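Local atomic coordinates of DUF5638 domain-containing protein (Legionella pneumophila subsp. pneumophila, PDB entry 5L1A), a protein that is of unknown function, belongs to the DUF5638 family, and is seen here as the all-helical N-terminal half of a longer, probably membrane-anchored protein. Residues Y5-A8 / R9-E12; I33-L36 / Q37-Q41; E61-E64 / E65-F69; V101-A104 / N105-V109. All coordinates share one frame; numbering follows the deposited sequence.

All four contacts are local, three within a helix and contact 1 where a beta turn enters one, in one compact all-helical domain. Contact 1 starts helix 8-25 at one end, and contact 4, on helix 97-110, sits across the chain's centre from it, centres 29 Å apart. Contact 3, on helix 56-77, is the most central and touches both: Val63 CG2 lies 3.7 Å from Leu11 O of contact 1, and Phe69 CZ 3.6 Å from Phe106 CD2 of contact 4. Contact 2 packs on contact 4, with Phe35 CD1 3.4 Å from Val109 CG1. Contacts 3 and 4 also border bound triiodobenzene dicarboxylate, a phasing compound; the side chains of Tyr5 and Gln38 are each about 11 Å from one.

Contact 1: residues Y5-A8 / R9-E12; sequences YNNA and RLLE
Ala8 and Glu12 make the firm join at the start of helix 8-25: Glu12 N gives its hydrogen to Ala8 O over 2.8 Å, with an N-H...O angle of 141°. On the same inner side Leu11 reaches back toward the turn before it. Its CB lies 3.5 Å from Ala8 O, and its CD1 methyl comes to 3.8 Å from Asn7 O, which rests that branch of the leucine against the backbone of the turn. Tyr5 approaches more loosely, its OH 4.4 Å from Leu11 CD2; the hydroxyl itself is hydrogen-bonded to Thr53 OG1, and Phe50 of helix 33-51 and Glu56 of helix 56-77 also touch both Tyr5 and Leu11.

The arrangement is a type II beta turn, Tyr5 to Ala8, running straight into a helix. Asn7 takes the third place of the turn with a positive phi of 70°, and is at the same time the N-cap residue, though its amide makes no capping bond. What the helix start has from Asn7 is its carbonyl: the oxygen receives two weak bonds, from Leu11 N at 3.4 Å and from Leu10 N with a strongly bent angle of 121°.

The outer side is far slacker. Asn7 and Leu10, both exposed, run side by side in the same direction, and their side chains approach no closer than 4.1 Å, Asn7 OD1 to Leu10 CD1. Arg9 has CG beside its own backbone N and a chain extended from there to NE, which carries the guanidinium outward, well clear of the turn.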
loop_
_atom_site.group_PDB
_atom_site.type_symbol
_atom_site.label_atom_id
_atom_site.label_comp_id
_atom_site.label_asym_id
_atom_site.label_seq_id
_atom_site.Cartn_x
_atom_site.Cartn_y
_atom_site.Cartn_z
ATOM N N TYR A 5 20.347 2.393 -6.534
ATOM C CA TYR A 5 21.243 1.863 -5.519
ATOM C C TYR A 5 21.217 0.337 -5.534
ATOM O O TYR A 5 20.283 -0.293 -6.039
ATOM C CB TYR A 5 20.888 2.400 -4.130
ATOM C CG TYR A 5 19.436 2.255 -3.723
ATOM C CD1 TYR A 5 18.941 1.045 -3.253
ATOM C CD2 TYR A 5 18.571 3.337 -3.778
ATOM C CE1 TYR A 5 17.624 0.913 -2.874
ATOM C CE2 TYR A 5 17.251 3.216 -3.396
ATOM C CZ TYR A 5 16.782 2.000 -2.946
ATOM O OH TYR A 5 15.466 1.874 -2.566
ATOM N N ASN A 6 22.277 -0.253 -4.982
ATOM C CA ASN A 6 22.418 -1.703 -4.978
ATOM C C ASN A 6 21.215 -2.369 -4.325
ATOM O O ASN A 6 20.680 -1.881 -3.325
ATOM C CB ASN A 6 23.694 -2.113 -4.240
ATOM C CG ASN A 6 24.924 -2.040 -5.118
ATOM O OD1 ASN A 6 24.929 -1.367 -6.149
ATOM N ND2 ASN A 6 25.978 -2.738 -4.714
ATOM N N ASN A 7 20.784 -3.485 -4.913
ATOM C CA ASN A 7 19.752 -4.377 -4.388
ATOM C C ASN A 7 18.355 -3.773 -4.429
ATOM O O ASN A 7 17.424 -4.349 -3.855
ATOM C CB ASN A 7 20.082 -4.827 -2.961
ATOM C CG ASN A 7 21.455 -5.451 -2.862
ATOM O OD1 ASN A 7 21.857 -6.225 -3.733
ATOM N ND2 ASN A 7 22.192 -5.105 -1.814
ATOM N N ALA A 8 18.173 -2.634 -5.099
ATOM C CA ALA A 8 16.827 -2.111 -5.291
ATOM C C ALA A 8 15.961 -3.082 -6.085
ATOM O O ALA A 8 14.748 -3.155 -5.860
ATOM C CB ALA A 8 16.886 -0.754 -5.990
ATOM N N ARG A 9 16.565 -3.837 -7.008
ATOM C CA ARG A 9 15.809 -4.802 -7.799
ATOM C C ARG A 9 15.178 -5.873 -6.917
ATOM O O ARG A 9 14.038 -6.290 -7.152
ATOM C CB ARG A 9 16.717 -5.441 -8.850
ATOM C CG ARG A 9 17.250 -4.459 -9.873
ATOM C CD ARG A 9 18.064 -5.153 -10.952
ATOM N NE ARG A 9 18.303 -4.259 -12.080
ATOM C CZ ARG A 9 17.448 -4.085 -13.083
ATOM N NH1 ARG A 9 17.737 -3.246 -14.069
ATOM N NH2 ARG A 9 16.301 -4.750 -13.102
ATOM N N LEU A 10 15.905 -6.334 -5.898
ATOM C CA LEU A 10 15.334 -7.308 -4.974
ATOM C C LEU A 10 14.154 -6.717 -4.216
ATOM O O LEU A 10 13.149 -7.400 -3.985
ATOM C CB LEU A 10 16.407 -7.802 -4.008
ATOM C CG LEU A 10 17.595 -8.458 -4.708
ATOM C CD1 LEU A 10 18.688 -8.808 -3.714
ATOM C CD2 LEU A 10 17.135 -9.692 -5.467
ATOM N N LEU A 11 14.256 -5.449 -3.823
ATOM C CA LEU A 11 13.131 -4.782 -3.181
ATOM C C LEU A 11 11.979 -4.573 -4.154
ATOM O O LEU A 11 10.812 -4.578 -3.742
ATOM C CB LEU A 11 13.583 -3.445 -2.596
ATOM C CG LEU A 11 14.100 -3.426 -1.157
ATOM C CD1 LEU A 11 15.048 -4.581 -0.876
ATOM C CD2 LEU A 11 14.780 -2.097 -0.874
ATOM N N GLU A 12 12.284 -4.388 -5.440
ATOM C CA GLU A 12 11.237 -4.220 -6.439
ATOM C C GLU A 12 10.385 -5.476 -6.580
ATOM O O GLU A 12 9.170 -5.380 -6.785
ATOM C CB GLU A 12 11.857 -3.841 -7.781
ATOM C CG GLU A 12 10.857 -3.662 -8.914
ATOM C CD GLU A 12 9.961 -2.455 -8.719
ATOM O OE1 GLU A 12 10.417 -1.466 -8.108
ATOM O OE2 GLU A 12 8.800 -2.498 -9.177
#

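Contact 2: residues I33-L36 / Q37-Q41; sequences IKFL and QQLNQ
The Phe35 ring has Leu39 on one of its faces, one helical turn further along: Leu39 CB stands 4.3 Å above the ring plane, displaced toward the rim. The leucine's CD2 methyl continues past the ring obliquely and comes 4.2 Å from Phe35 CE2. Phe26 meets the same ring edge-to-face, and Val109 of helix 97-110 also packs on Phe35. In the backbone of the same pair, Leu39 N bonds to Phe35 O at 2.7 Å, so backbone and side chains tie the two residues together on the buried side.

These are the first turns of helix 33-51, in ordinary alpha-helical i to i+4 spacing, on the part of the helix that lies against helix 97-110 in the all-helical domain. Lys34 and Gln38 form the next pair round the helix and cross obliquely. Gln38 CG passes over Lys34 O at 3.3 Å, and from there the extended chain carries the amide across toward Asn105 and Val109 of helix 97-110, its NE2 3.7 Å from Lys34 CE. That meeting is with the aliphatic part of the lysine; the fully extended Lys34 chain continues beyond it.

On the outer flank Leu36 O draws two nitrogens of Asn40. The backbone N, at 2.9 Å, stands 39° out of the carbonyl plane. Asn40 CG lies beside its own backbone N (chi1 -78°), which folds the amide back over the helix and aims ND2 at the same oxygen; the modelled distance is implausibly short, so the exact pose of that amide is doubtful.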
loop_
_atom_site.group_PDB
_atom_site.type_symbol
_atom_site.label_atom_id
_atom_site.label_comp_id
_atom_site.label_asym_id
_atom_site.label_seq_id
_atom_site.Cartn_x
_atom_site.Cartn_y
_atom_site.Cartn_z
ATOM N N ILE A 33 -15.875 1.746 -11.555
ATOM C CA ILE A 33 -14.764 2.543 -12.069
ATOM C C ILE A 33 -14.147 3.373 -10.953
ATOM O O ILE A 33 -12.923 3.535 -10.880
ATOM C CB ILE A 33 -15.239 3.423 -13.242
ATOM C CG1 ILE A 33 -15.522 2.553 -14.469
ATOM C CG2 ILE A 33 -14.213 4.496 -13.568
ATOM C CD1 ILE A 33 -15.788 3.342 -15.725
ATOM N N LYS A 34 -14.985 3.897 -10.056
ATOM C CA LYS A 34 -14.478 4.695 -8.947
ATOM C C LYS A 34 -13.560 3.876 -8.051
ATOM O O LYS A 34 -12.510 4.363 -7.617
ATOM C CB LYS A 34 -15.643 5.269 -8.143
ATOM C CG LYS A 34 -15.215 6.071 -6.933
ATOM C CD LYS A 34 -16.407 6.728 -6.275
ATOM C CE LYS A 34 -15.994 7.537 -5.063
ATOM N NZ LYS A 34 -17.145 8.321 -4.538
ATOM N N PHE A 35 -13.936 2.626 -7.764
ATOM C CA PHE A 35 -13.062 1.774 -6.966
ATOM C C PHE A 35 -11.730 1.540 -7.665
ATOM O O PHE A 35 -10.673 1.554 -7.023
ATOM C CB PHE A 35 -13.734 0.436 -6.662
ATOM C CG PHE A 35 -12.804 -0.553 -6.029
ATOM C CD1 PHE A 35 -12.521 -0.479 -4.675
ATOM C CD2 PHE A 35 -12.181 -1.532 -6.786
ATOM C CE1 PHE A 35 -11.654 -1.372 -4.083
ATOM C CE2 PHE A 35 -11.307 -2.426 -6.199
ATOM C CZ PHE A 35 -11.046 -2.346 -4.847
ATOM N N LEU A 36 -11.761 1.313 -8.980
ATOM C CA LEU A 36 -10.524 1.099 -9.722
ATOM C C LEU A 36 -9.648 2.345 -9.728
ATOM O O LEU A 36 -8.420 2.235 -9.809
ATOM C CB LEU A 36 -10.836 0.657 -11.153
ATOM C CG LEU A 36 -11.445 -0.736 -11.329
ATOM C CD1 LEU A 36 -11.651 -1.048 -12.805
ATOM C CD2 LEU A 36 -10.575 -1.798 -10.670
ATOM N N GLN A 37 -10.250 3.534 -9.651
ATOM C CA GLN A 37 -9.443 4.744 -9.534
ATOM C C GLN A 37 -8.816 4.852 -8.151
ATOM O O GLN A 37 -7.673 5.301 -8.013
ATOM C CB GLN A 37 -10.287 5.980 -9.841
ATOM C CG GLN A 37 -10.773 6.052 -11.273
ATOM C CD GLN A 37 -9.643 6.174 -12.280
ATOM O OE1 GLN A 37 -8.656 6.874 -12.047
ATOM N NE2 GLN A 37 -9.784 5.489 -13.409
ATOM N N GLN A 38 -9.550 4.443 -7.114
ATOM C CA GLN A 38 -8.984 4.437 -5.770
ATOM C C GLN A 38 -7.925 3.351 -5.629
ATOM O O GLN A 38 -6.892 3.561 -4.982
ATOM C CB GLN A 38 -10.096 4.257 -4.738
ATOM C CG GLN A 38 -11.126 5.376 -4.762
ATOM C CD GLN A 38 -12.328 5.085 -3.887
ATOM O OE1 GLN A 38 -12.687 3.928 -3.669
ATOM N NE2 GLN A 38 -12.959 6.138 -3.379
ATOM N N LEU A 39 -8.163 2.186 -6.238
ATOM C CA LEU A 39 -7.165 1.123 -6.236
ATOM C C LEU A 39 -5.886 1.569 -6.938
ATOM O O LEU A 39 -4.780 1.350 -6.430
ATOM C CB LEU A 39 -7.736 -0.129 -6.899
ATOM C CG LEU A 39 -6.769 -1.301 -7.069
ATOM C CD1 LEU A 39 -6.296 -1.798 -5.714
ATOM C CD2 LEU A 39 -7.419 -2.421 -7.858
ATOM N N ASN A 40 -6.020 2.198 -8.110
ATOM C CA ASN A 40 -4.849 2.690 -8.827
ATOM C C ASN A 40 -4.154 3.809 -8.069
ATOM O O ASN A 40 -2.930 3.947 -8.159
ATOM C CB ASN A 40 -5.243 3.174 -10.223
ATOM C CG ASN A 40 -5.459 2.035 -11.194
ATOM O OD1 ASN A 40 -4.515 1.549 -11.815
ATOM N ND2 ASN A 40 -6.707 1.606 -11.335
ATOM N N GLN A 41 -4.913 4.623 -7.335
ATOM C CA GLN A 41 -4.306 5.672 -6.524
ATOM C C GLN A 41 -3.437 5.077 -5.423
ATOM O O GLN A 41 -2.334 5.569 -5.154
ATOM C CB GLN A 41 -5.405 6.561 -5.939
ATOM C CG GLN A 41 -4.930 7.776 -5.159
ATOM C CD GLN A 41 -6.090 8.647 -4.694
ATOM O OE1 GLN A 41 -7.084 8.149 -4.162
ATOM N NE2 GLN A 41 -5.970 9.950 -4.905
#

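Contact 3: residues E61-E64 / E65-F69. With I3C (5-amino-2,4,6-triiodobenzene-1,3-dicarboxylic acid), chain B; I3C (5-amino-2,4,6-triiodobenzene-1,3-dicarboxylic acid), chain E.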
loop_
_atom_site.group_PDB
_atom_site.type_symbol
_atom_site.label_atom_id
_atom_site.label_comp_id
_atom_site.label_asym_id
_atom_site.label_seq_id
_atom_site.Cartn_x
_atom_site.Cartn_y
_atom_site.Cartn_z
ATOM N N GLU A 61 11.848 0.586 3.998
ATOM C CA GLU A 61 10.764 1.056 4.857
ATOM C C GLU A 61 9.469 1.231 4.071
ATOM O O GLU A 61 8.378 0.976 4.595
ATOM C CB GLU A 61 11.160 2.365 5.544
ATOM C CG GLU A 61 10.132 2.868 6.550
ATOM C CD GLU A 61 10.593 4.100 7.313
ATOM O OE1 GLU A 61 11.752 4.530 7.124
ATOM O OE2 GLU A 61 9.792 4.637 8.106
ATOM N N VAL A 62 9.568 1.664 2.812
ATOM C CA VAL A 62 8.381 1.797 1.972
ATOM C C VAL A 62 7.830 0.426 1.603
ATOM O O VAL A 62 6.612 0.205 1.622
ATOM C CB VAL A 62 8.711 2.628 0.719
ATOM C CG1 VAL A 62 7.538 2.631 -0.248
ATOM C CG2 VAL A 62 9.087 4.046 1.111
ATOM N N VAL A 63 8.712 -0.514 1.253
ATOM C CA VAL A 63 8.266 -1.860 0.903
ATOM C C VAL A 63 7.581 -2.521 2.094
ATOM O O VAL A 63 6.537 -3.168 1.949
ATOM C CB VAL A 63 9.452 -2.697 0.385
ATOM C CG1 VAL A 63 9.091 -4.175 0.346
ATOM C CG2 VAL A 63 9.872 -2.218 -0.996
ATOM N N GLU A 64 8.149 -2.362 3.291
ATOM C CA GLU A 64 7.502 -2.882 4.491
ATOM C C GLU A 64 6.165 -2.196 4.744
ATOM O O GLU A 64 5.204 -2.839 5.178
ATOM C CB GLU A 64 8.425 -2.719 5.699
ATOM C CG GLU A 64 9.628 -3.639 5.676
ATOM C CD GLU A 64 10.637 -3.314 6.762
ATOM O OE1 GLU A 64 10.482 -2.275 7.437
ATOM O OE2 GLU A 64 11.590 -4.102 6.939
ATOM N N GLU A 65 6.085 -0.889 4.483
ATOM C CA GLU A 65 4.837 -0.169 4.710
ATOM C C GLU A 65 3.748 -0.647 3.758
ATOM O O GLU A 65 2.586 -0.784 4.153
ATOM C CB GLU A 65 5.061 1.335 4.562
ATOM C CG GLU A 65 3.837 2.177 4.869
ATOM C CD GLU A 65 3.911 3.555 4.243
ATOM O OE1 GLU A 65 4.735 3.739 3.324
ATOM O OE2 GLU A 65 3.146 4.450 4.665
ATOM N N TYR A 66 4.111 -0.902 2.500
ATOM C CA TYR A 66 3.162 -1.454 1.539
ATOM C C TYR A 66 2.711 -2.851 1.954
ATOM O O TYR A 66 1.537 -3.210 1.794
ATOM C CB TYR A 66 3.808 -1.480 0.153
ATOM C CG TYR A 66 2.859 -1.571 -1.018
ATOM C CD1 TYR A 66 1.480 -1.543 -0.841
ATOM C CD2 TYR A 66 3.349 -1.692 -2.311
ATOM C CE1 TYR A 66 0.620 -1.629 -1.927
ATOM C CE2 TYR A 66 2.504 -1.777 -3.397
ATOM C CZ TYR A 66 1.142 -1.748 -3.203
ATOM O OH TYR A 66 0.304 -1.836 -4.292
ATOM N N GLU A 67 3.629 -3.649 2.498
ATOM C CA GLU A 67 3.284 -5.008 2.905
ATOM C C GLU A 67 2.323 -5.013 4.087
ATOM O O GLU A 67 1.376 -5.809 4.119
ATOM C CB GLU A 67 4.553 -5.788 3.240
ATOM C CG GLU A 67 5.365 -6.146 2.021
ATOM C CD GLU A 67 6.801 -6.468 2.354
ATOM O OE1 GLU A 67 7.245 -6.144 3.474
ATOM O OE2 GLU A 67 7.486 -7.047 1.492
ATOM N N ASN A 68 2.555 -4.143 5.072
ATOM C CA ASN A 68 1.623 -4.033 6.190
ATOM C C ASN A 68 0.257 -3.556 5.717
ATOM O O ASN A 68 -0.776 -4.013 6.221
ATOM C CB ASN A 68 2.177 -3.085 7.256
ATOM C CG ASN A 68 3.420 -3.629 7.935
ATOM O OD1 ASN A 68 3.556 -4.835 8.138
ATOM N ND2 ASN A 68 4.336 -2.735 8.291
ATOM N N PHE A 69 0.231 -2.637 4.748
ATOM C CA PHE A 69 -1.042 -2.195 4.187
ATOM C C PHE A 69 -1.787 -3.352 3.534
ATOM O O PHE A 69 -3.009 -3.472 3.679
ATOM C CB PHE A 69 -0.811 -1.065 3.180
ATOM C CG PHE A 69 -2.017 -0.738 2.341
ATOM C CD1 PHE A 69 -3.015 0.092 2.826
ATOM C CD2 PHE A 69 -2.147 -1.254 1.057
ATOM C CE1 PHE A 69 -4.126 0.397 2.049
ATOM C CE2 PHE A 69 -3.254 -0.954 0.279
ATOM C CZ PHE A 69 -4.242 -0.125 0.775
HETATM I I3 I3C B . 7.908 1.371 13.299
HETATM I I2 I3C B . 2.274 -0.046 11.307
HETATM I I1 I3C B . 5.910 3.513 7.877
HETATM O O8 I3C B . 8.897 2.398 9.875
HETATM O O9 I3C B . 8.067 4.195 10.816
HETATM C C10 I3C B . 3.239 1.823 8.758
HETATM N N13 I3C B . 4.905 0.085 13.185
HETATM C C1 I3C B . 6.658 2.305 10.631
HETATM C C6 I3C B . 6.417 1.511 11.856
HETATM C C5 I3C B . 5.130 0.814 12.066
HETATM C C4 I3C B . 4.086 0.926 11.030
HETATM C C3 I3C B . 4.307 1.715 9.801
HETATM C C2 I3C B . 5.597 2.402 9.608
HETATM C C7 I3C B . 7.961 3.012 10.428
HETATM O O11 I3C B . 3.144 0.921 7.900
HETATM O O12 I3C B . 2.473 2.815 8.779
HETATM I I3 I3C E . 7.298 5.011 4.662
HETATM I I2 I3C E . 5.224 9.075 0.350
HETATM I I1 I3C E . 7.997 11.060 5.457
HETATM O O8 I3C E . 9.417 7.773 6.124
HETATM O O9 I3C E . 7.469 7.722 7.111
HETATM C C10 I3C E . 6.442 11.149 2.499
HETATM N N13 I3C E . 5.887 6.186 1.873
HETATM C C1 I3C E . 7.496 8.090 4.766
HETATM C C6 I3C E . 7.009 6.954 3.941
HETATM C C5 I3C E . 6.335 7.215 2.634
HETATM C C4 I3C E . 6.154 8.618 2.165
HETATM C C3 I3C E . 6.643 9.746 2.991
HETATM C C2 I3C E . 7.308 9.480 4.288
HETATM C C7 I3C E . 8.171 7.843 6.083
HETATM O O11 I3C E . 5.351 11.712 2.737
HETATM O O12 I3C E . 7.356 11.715 1.863
#
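Glu61 and Glu65 follow each other one turn apart, and both carboxylates reach the bound 5-amino-2,4,6-triiodobenzene-1,3-dicarboxylic acid. The chain E molecule gives a hydrogen bond from its amino N13 to Glu65 OE1, 3.1 Å long and bent to 135°. Val62 CG2 lies 3.9 Å from N13 of the same molecule. The chain B molecule lies on another side, its O11 3.4 Å from the aliphatic Glu65 CG and its O8 3.0 Å from Glu61 OE2. Glu65 thus stands between two ligands, touching one with its stem and the other with its end.

Extension puts both acids there: each has CG trans to its own nitrogen (chi1 -175° in Glu61, -176° in Glu65) and an outstretched chain. Their backbones are joined by Glu65 N to Glu61 O at 3.0 Å, and Glu65 also leans on Tyr46 of helix 33-51.

Farther round, Glu67 lies back across Val63, its CG 3.2 Å from Val63 O and its OE2 3.5 Å from Val63 CG1. A salt bridge from OE2 to Arg14 on helix 8-25 holds that carboxylate. Tyr66 stacks on Tyr46 and bonds through its hydroxyl to Asp19.

Helix 56-77 thus packs on helices 8-25 and 33-51, while Glu61, Val62, Glu65 and Asn68 line adjoining sites occupied by an iodinated compound commonly used for phasing.

Contact 4: residues V101-A104 / N105-V109. With I3C (5-amino-2,4,6-triiodobenzene-1,3-dicarboxylic acid), chain D.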
loop_
_atom_site.group_PDB
_atom_site.type_symbol
_atom_site.label_atom_id
_atom_site.label_comp_id
_atom_site.label_asym_id
_atom_site.label_seq_id
_atom_site.Cartn_x
_atom_site.Cartn_y
_atom_site.Cartn_z
ATOM N N VAL A 101 -5.986 10.180 4.120
ATOM C CA VAL A 101 -7.320 10.242 3.530
ATOM C C VAL A 101 -7.545 9.074 2.580
ATOM O O VAL A 101 -8.570 8.387 2.652
ATOM C CB VAL A 101 -7.525 11.593 2.820
ATOM C CG1 VAL A 101 -8.830 11.593 2.048
ATOM C CG2 VAL A 101 -7.496 12.729 3.829
ATOM N N ILE A 102 -6.593 8.826 1.677
ATOM C CA ILE A 102 -6.793 7.778 0.682
ATOM C C ILE A 102 -6.715 6.396 1.318
ATOM O O ILE A 102 -7.401 5.468 0.877
ATOM C CB ILE A 102 -5.787 7.930 -0.477
ATOM C CG1 ILE A 102 -4.350 7.759 0.018
ATOM C CG2 ILE A 102 -5.950 9.285 -1.151
ATOM C CD1 ILE A 102 -3.309 7.915 -1.066
ATOM N N ILE A 103 -5.901 6.231 2.360
ATOM C CA ILE A 103 -5.768 4.919 2.986
ATOM C C ILE A 103 -6.980 4.608 3.854
ATOM O O ILE A 103 -7.473 3.474 3.867
ATOM C CB ILE A 103 -4.457 4.842 3.790
ATOM C CG1 ILE A 103 -3.253 4.829 2.847
ATOM C CG2 ILE A 103 -4.445 3.610 4.673
ATOM C CD1 ILE A 103 -1.918 4.936 3.559
ATOM N N ALA A 104 -7.483 5.600 4.590
ATOM C CA ALA A 104 -8.689 5.384 5.382
ATOM C C ALA A 104 -9.896 5.133 4.489
ATOM O O ALA A 104 -10.724 4.265 4.785
ATOM C CB ALA A 104 -8.943 6.579 6.299
ATOM N N ASN A 105 -10.013 5.884 3.391
ATOM C CA ASN A 105 -11.117 5.664 2.463
ATOM C C ASN A 105 -11.047 4.275 1.841
ATOM O O ASN A 105 -12.078 3.615 1.665
ATOM C CB ASN A 105 -11.115 6.742 1.377
ATOM C CG ASN A 105 -12.148 6.481 0.294
ATOM O OD1 ASN A 105 -11.863 5.823 -0.709
ATOM N ND2 ASN A 105 -13.355 7.002 0.487
ATOM N N PHE A 106 -9.841 3.804 1.511
ATOM C CA PHE A 106 -9.731 2.485 0.896
ATOM C C PHE A 106 -10.104 1.374 1.874
ATOM O O PHE A 106 -10.681 0.361 1.464
ATOM C CB PHE A 106 -8.322 2.263 0.344
ATOM C CG PHE A 106 -8.207 1.066 -0.569
ATOM C CD1 PHE A 106 -8.600 1.150 -1.898
ATOM C CD2 PHE A 106 -7.708 -0.139 -0.097
ATOM C CE1 PHE A 106 -8.498 0.054 -2.739
ATOM C CE2 PHE A 106 -7.601 -1.243 -0.930
ATOM C CZ PHE A 106 -7.997 -1.147 -2.254
ATOM N N PHE A 107 -9.806 1.549 3.163
ATOM C CA PHE A 107 -10.223 0.557 4.150
ATOM C C PHE A 107 -11.740 0.485 4.260
ATOM O O PHE A 107 -12.314 -0.610 4.290
ATOM C CB PHE A 107 -9.609 0.872 5.513
ATOM C CG PHE A 107 -8.159 0.538 5.603
ATOM C CD1 PHE A 107 -7.641 -0.517 4.874
ATOM C CD2 PHE A 107 -7.310 1.277 6.405
ATOM C CE1 PHE A 107 -6.299 -0.835 4.946
ATOM C CE2 PHE A 107 -5.965 0.966 6.484
ATOM C CZ PHE A 107 -5.458 -0.093 5.754
ATOM N N LYS A 108 -12.404 1.639 4.321
ATOM C CA LYS A 108 -13.858 1.648 4.408
ATOM C C LYS A 108 -14.513 1.085 3.154
ATOM O O LYS A 108 -15.629 0.561 3.233
ATOM C CB LYS A 108 -14.354 3.067 4.674
ATOM C CG LYS A 108 -13.692 3.725 5.877
ATOM C CD LYS A 108 -14.471 4.932 6.363
ATOM C CE LYS A 108 -15.681 4.511 7.183
ATOM N NZ LYS A 108 -15.281 3.858 8.463
ATOM N N VAL A 109 -13.842 1.169 2.005
ATOM C CA VAL A 109 -14.377 0.578 0.781
ATOM C C VAL A 109 -14.389 -0.943 0.884
ATOM O O VAL A 109 -15.366 -1.603 0.510
ATOM C CB VAL A 109 -13.564 1.048 -0.437
ATOM C CG1 VAL A 109 -13.832 0.147 -1.611
ATOM C CG2 VAL A 109 -13.898 2.489 -0.776
HETATM I I3 I3C D . -8.361 10.070 7.432
HETATM I I2 I3C D . -11.584 15.154 6.183
HETATM I I1 I3C D . -7.137 15.198 10.546
HETATM O O8 I3C D . -5.734 12.174 9.192
HETATM O O9 I3C D . -7.235 11.377 10.574
HETATM C C10 I3C D . -9.588 16.382 8.589
HETATM N N13 I3C D . -10.522 12.093 6.078
HETATM C C1 I3C D . -7.984 12.788 8.818
HETATM C C6 I3C D . -8.764 12.075 7.788
HETATM C C5 I3C D . -9.818 12.768 7.019
HETATM C C4 I3C D . -10.092 14.199 7.286
HETATM C C3 I3C D . -9.315 14.930 8.323
HETATM C C2 I3C D . -8.256 14.216 9.084
HETATM C C7 I3C D . -6.917 12.065 9.580
HETATM O O11 I3C D . -10.007 16.727 9.712
HETATM O O12 I3C D . -9.397 17.206 7.671
HETATM O O HOH W 1 -8.848 5.811 -1.406
#
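Ile103 and Phe107 make a one-turn contact on the buried flank of helix 97-110, the last helix of this all-helical domain, where it packs against helices 33-51, 56-77 and 83-90. The two side chains lie side by side and point the same way. Ile103 CG2 touches Phe107 CE2 at 3.5 Å, meeting the ring near its far end, while the other end of the ring sits over the Ile103 carbonyl: its oxygen lies over one ring face, 3.4 Å from CD2. The methyl gets there because CG2 is the branch trans to the isoleucine nitrogen, CG1 being turned beside it (chi1 -70°). Leu72 and Val73 of helix 56-77 cover the phenylalanine from outside the segment, and Ile90 and Tyr46 touch Ile103.

Regular i to i+4 bonds run underneath, among them Phe107 N to Ile103 O at 3.1 Å. The most nearly linear is Lys108 N to Ala104 O, 166° at the hydrogen. Lys108 CG also approaches that oxygen, before two bends in the chain turn the ammonium group away toward Asp84, a long and weak ion pair.

Another side of the helix borders a ligand. Ala104 CB lies 3.7 Å from iodine I3 of the triiodo compound in chain D, and Val101 CG2 is close to its amino N13; Phe87 and Asp100 complete that pocket.

Toward helix 33-51 a water lies 2.7 Å from Ile102 O and 3.1 Å from Asn105 OD1, bridging the two.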